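Local coordinates for beta-N-acetylhexosaminidase (Mycobacterium smegmatis, PDB 4YYF), which probably removes terminal non-reducing N-acetyl-D-hexosamine residues from N-acetyl-beta-D-hexosaminides by hydrolysis, as a member of glycosyl hydrolase family 3, at residues A[53-63]-A[81-90]. The protein carries 1 engineered substitution. Residues are numbered along the deposited sequence; the frame is centred on the assembly and turned at random.
Sequences VTDAADARAVV and MLTDGSLGDI
Helix 56-63 and helix 86-90 run side by side in the same direction, their axes 10.1 Å apart at closest approach and only 4° from parallel; Arg-60 lies beside Ile-90, while Ala-56 lies against Met-81 in the loop ahead of the second helix. They are neighbouring outer helices of the TIM-barrel-like domain of family 3 glycoside hydrolases; each follows a strand of the inner parallel sheet, 49-52 and 70-73, and Val-63 and Leu-87 both reach inward to Ile-71 on the second of these strands. Each helix start is braced by an aspartate: Asp-55, the N-cap residue, accepts from the backbone N of Asp-58, while Asp-84 OD1 accepts from Ser-86 N, making an Asx turn, and also from Ser-86 OG. Gly-85 lies between, with a positive phi (94°) where a side chain would press on the preceding carbonyl.

Ile-90 is the knob of the interface, set in a hole made by Ala-56, Ala-59, Arg-60 and Val-63. Its CG2, anti to the backbone N, lies 4.0 Å from CB of Val-63, and CD1 slips over the backbone to within 3.7 Å of Ala-56 O. Small Ala-59 suits this wall because it lets Ile-90 and selenomethionine Met-81 come close. The extended chi2 of Met-81 carries SE out to the Asp-55/Ala-56 peptide, and the bend at chi3 turns CE to 3.9 Å from Ala-59 CB. Two small residues meet where Ala-56 CB lies 3.4 Å from Ser-86 OG.

Toward the solvent, Arg-60 closes the seam: CB touches Ile-90 CD1, and the bend at chi3 brings one guanidinium face over Ile-90 CG1. A salt bridge helps hold the group flat there: NH1 and NH2 both bond to Asp-89 OD2, each at 3.0 Å, with that oxygen only 8° out of the guanidinium plane.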
# COMPACT_ATOMS: atom_id res chain seq x y z
N VAL A 53 -6.57 -4.42 11.73
CA VAL A 53 -6.89 -5.06 13.01
C VAL A 53 -7.40 -4.01 14.01
O VAL A 53 -7.01 -2.86 13.93
CB VAL A 53 -5.67 -5.78 13.60
CG1 VAL A 53 -5.19 -6.88 12.65
CG2 VAL A 53 -4.54 -4.79 13.87
N THR A 54 -8.28 -4.41 14.93
CA THR A 54 -8.88 -3.46 15.88
C THR A 54 -8.10 -3.36 17.19
O THR A 54 -8.17 -2.34 17.89
CB THR A 54 -10.33 -3.84 16.23
OG1 THR A 54 -10.37 -5.20 16.67
CG2 THR A 54 -11.24 -3.66 15.03
N ASP A 55 -7.37 -4.42 17.52
CA ASP A 55 -6.70 -4.51 18.81
C ASP A 55 -5.80 -5.74 18.83
O ASP A 55 -5.75 -6.50 17.86
CB ASP A 55 -7.73 -4.61 19.94
CG ASP A 55 -8.81 -5.62 19.64
OD1 ASP A 55 -8.50 -6.82 19.52
OD2 ASP A 55 -9.99 -5.23 19.51
N ALA A 56 -5.10 -5.93 19.94
CA ALA A 56 -4.16 -7.04 20.07
C ALA A 56 -4.84 -8.40 19.87
O ALA A 56 -4.30 -9.25 19.19
CB ALA A 56 -3.44 -6.99 21.42
N ALA A 57 -6.03 -8.59 20.45
CA ALA A 57 -6.69 -9.91 20.39
C ALA A 57 -7.09 -10.26 18.95
O ALA A 57 -7.01 -11.41 18.51
CB ALA A 57 -7.92 -9.96 21.33
N ASP A 58 -7.51 -9.24 18.21
CA ASP A 58 -7.88 -9.39 16.80
C ASP A 58 -6.63 -9.73 15.97
O ASP A 58 -6.63 -10.66 15.13
CB ASP A 58 -8.54 -8.08 16.33
CG ASP A 58 -9.10 -8.16 14.91
OD1 ASP A 58 -9.60 -9.23 14.51
OD2 ASP A 58 -9.04 -7.13 14.20
N ALA A 59 -5.54 -9.00 16.21
CA ALA A 59 -4.28 -9.25 15.51
C ALA A 59 -3.72 -10.61 15.88
O ALA A 59 -3.21 -11.34 15.02
CB ALA A 59 -3.26 -8.16 15.82
N ARG A 60 -3.78 -10.95 17.17
CA ARG A 60 -3.22 -12.23 17.62
C ARG A 60 -3.92 -13.41 16.95
O ARG A 60 -3.27 -14.36 16.51
CB ARG A 60 -3.30 -12.36 19.14
CG ARG A 60 -2.64 -13.64 19.66
CD ARG A 60 -2.66 -13.71 21.19
NE ARG A 60 -1.87 -12.63 21.78
CZ ARG A 60 -0.54 -12.65 21.90
NH1 ARG A 60 0.16 -13.70 21.45
NH2 ARG A 60 0.08 -11.62 22.46
N ALA A 61 -5.24 -13.36 16.86
CA ALA A 61 -6.00 -14.44 16.25
C ALA A 61 -5.78 -14.53 14.74
O ALA A 61 -5.62 -15.63 14.21
CB ALA A 61 -7.49 -14.32 16.58
N VAL A 62 -5.75 -13.40 14.03
CA VAL A 62 -5.64 -13.47 12.57
C VAL A 62 -4.26 -13.98 12.14
O VAL A 62 -4.14 -14.77 11.20
CB VAL A 62 -6.06 -12.15 11.86
CG1 VAL A 62 -4.94 -11.10 11.91
CG2 VAL A 62 -6.47 -12.42 10.41
N VAL A 63 -3.23 -13.57 12.88
CA VAL A 63 -1.86 -14.00 12.58
C VAL A 63 -1.63 -15.48 12.90
O VAL A 63 -1.12 -16.23 12.06
CB VAL A 63 -0.82 -13.11 13.29
CG1 VAL A 63 0.60 -13.71 13.16
CG2 VAL A 63 -0.88 -11.69 12.72
N MSE A 81 -1.52 -1.68 21.81
CA MSE A 81 -0.74 -2.85 21.39
C MSE A 81 0.67 -2.49 20.91
O MSE A 81 1.57 -3.34 20.89
CB MSE A 81 -1.47 -3.64 20.30
CG MSE A 81 -1.71 -2.84 19.01
SE MSE A 81 -2.65 -3.90 17.64
CE MSE A 81 -1.27 -5.20 17.34
N LEU A 82 0.88 -1.23 20.53
CA LEU A 82 2.21 -0.80 20.06
C LEU A 82 3.17 -0.48 21.19
O LEU A 82 4.39 -0.41 20.97
CB LEU A 82 2.10 0.43 19.16
CG LEU A 82 1.15 0.30 17.99
CD1 LEU A 82 1.08 1.62 17.24
CD2 LEU A 82 1.61 -0.84 17.09
N THR A 83 2.64 -0.24 22.38
CA THR A 83 3.49 0.14 23.51
C THR A 83 3.46 -0.84 24.67
O THR A 83 4.23 -0.68 25.62
CB THR A 83 3.15 1.56 24.05
OG1 THR A 83 1.78 1.60 24.48
CG2 THR A 83 3.37 2.62 22.98
N ASP A 84 2.58 -1.84 24.63
CA ASP A 84 2.44 -2.72 25.81
C ASP A 84 3.11 -4.08 25.61
O ASP A 84 2.98 -4.96 26.45
CB ASP A 84 0.98 -2.89 26.25
CG ASP A 84 0.12 -3.64 25.23
OD1 ASP A 84 0.68 -4.25 24.28
OD2 ASP A 84 -1.12 -3.63 25.38
N GLY A 85 3.82 -4.24 24.51
CA GLY A 85 4.54 -5.48 24.25
C GLY A 85 3.77 -6.49 23.41
O GLY A 85 4.32 -7.50 22.98
N SER A 86 2.48 -6.23 23.17
CA SER A 86 1.69 -7.26 22.51
C SER A 86 2.04 -7.40 21.02
O SER A 86 2.14 -8.52 20.51
CB SER A 86 0.19 -7.09 22.77
OG SER A 86 -0.30 -5.93 22.13
N LEU A 87 2.26 -6.30 20.31
CA LEU A 87 2.65 -6.43 18.90
C LEU A 87 3.96 -7.20 18.76
O LEU A 87 4.08 -8.10 17.93
CB LEU A 87 2.75 -5.07 18.20
CG LEU A 87 3.21 -5.18 16.72
CD1 LEU A 87 2.21 -5.97 15.85
CD2 LEU A 87 3.46 -3.81 16.14
N GLY A 88 4.95 -6.87 19.60
CA GLY A 88 6.22 -7.56 19.58
C GLY A 88 6.07 -9.06 19.78
O GLY A 88 6.69 -9.85 19.09
N ASP A 89 5.21 -9.43 20.72
CA ASP A 89 4.97 -10.83 21.03
C ASP A 89 4.34 -11.58 19.85
O ASP A 89 4.75 -12.70 19.51
CB ASP A 89 4.08 -10.94 22.26
CG ASP A 89 3.89 -12.36 22.72
OD1 ASP A 89 4.85 -12.93 23.28
OD2 ASP A 89 2.79 -12.91 22.55
N ILE A 90 3.35 -10.95 19.22
CA ILE A 90 2.66 -11.55 18.07
C ILE A 90 3.61 -11.67 16.87
O ILE A 90 3.66 -12.71 16.20
CB ILE A 90 1.42 -10.71 17.70
CG1 ILE A 90 0.39 -10.79 18.83
CG2 ILE A 90 0.80 -11.17 16.38
CD1 ILE A 90 -0.66 -9.69 18.80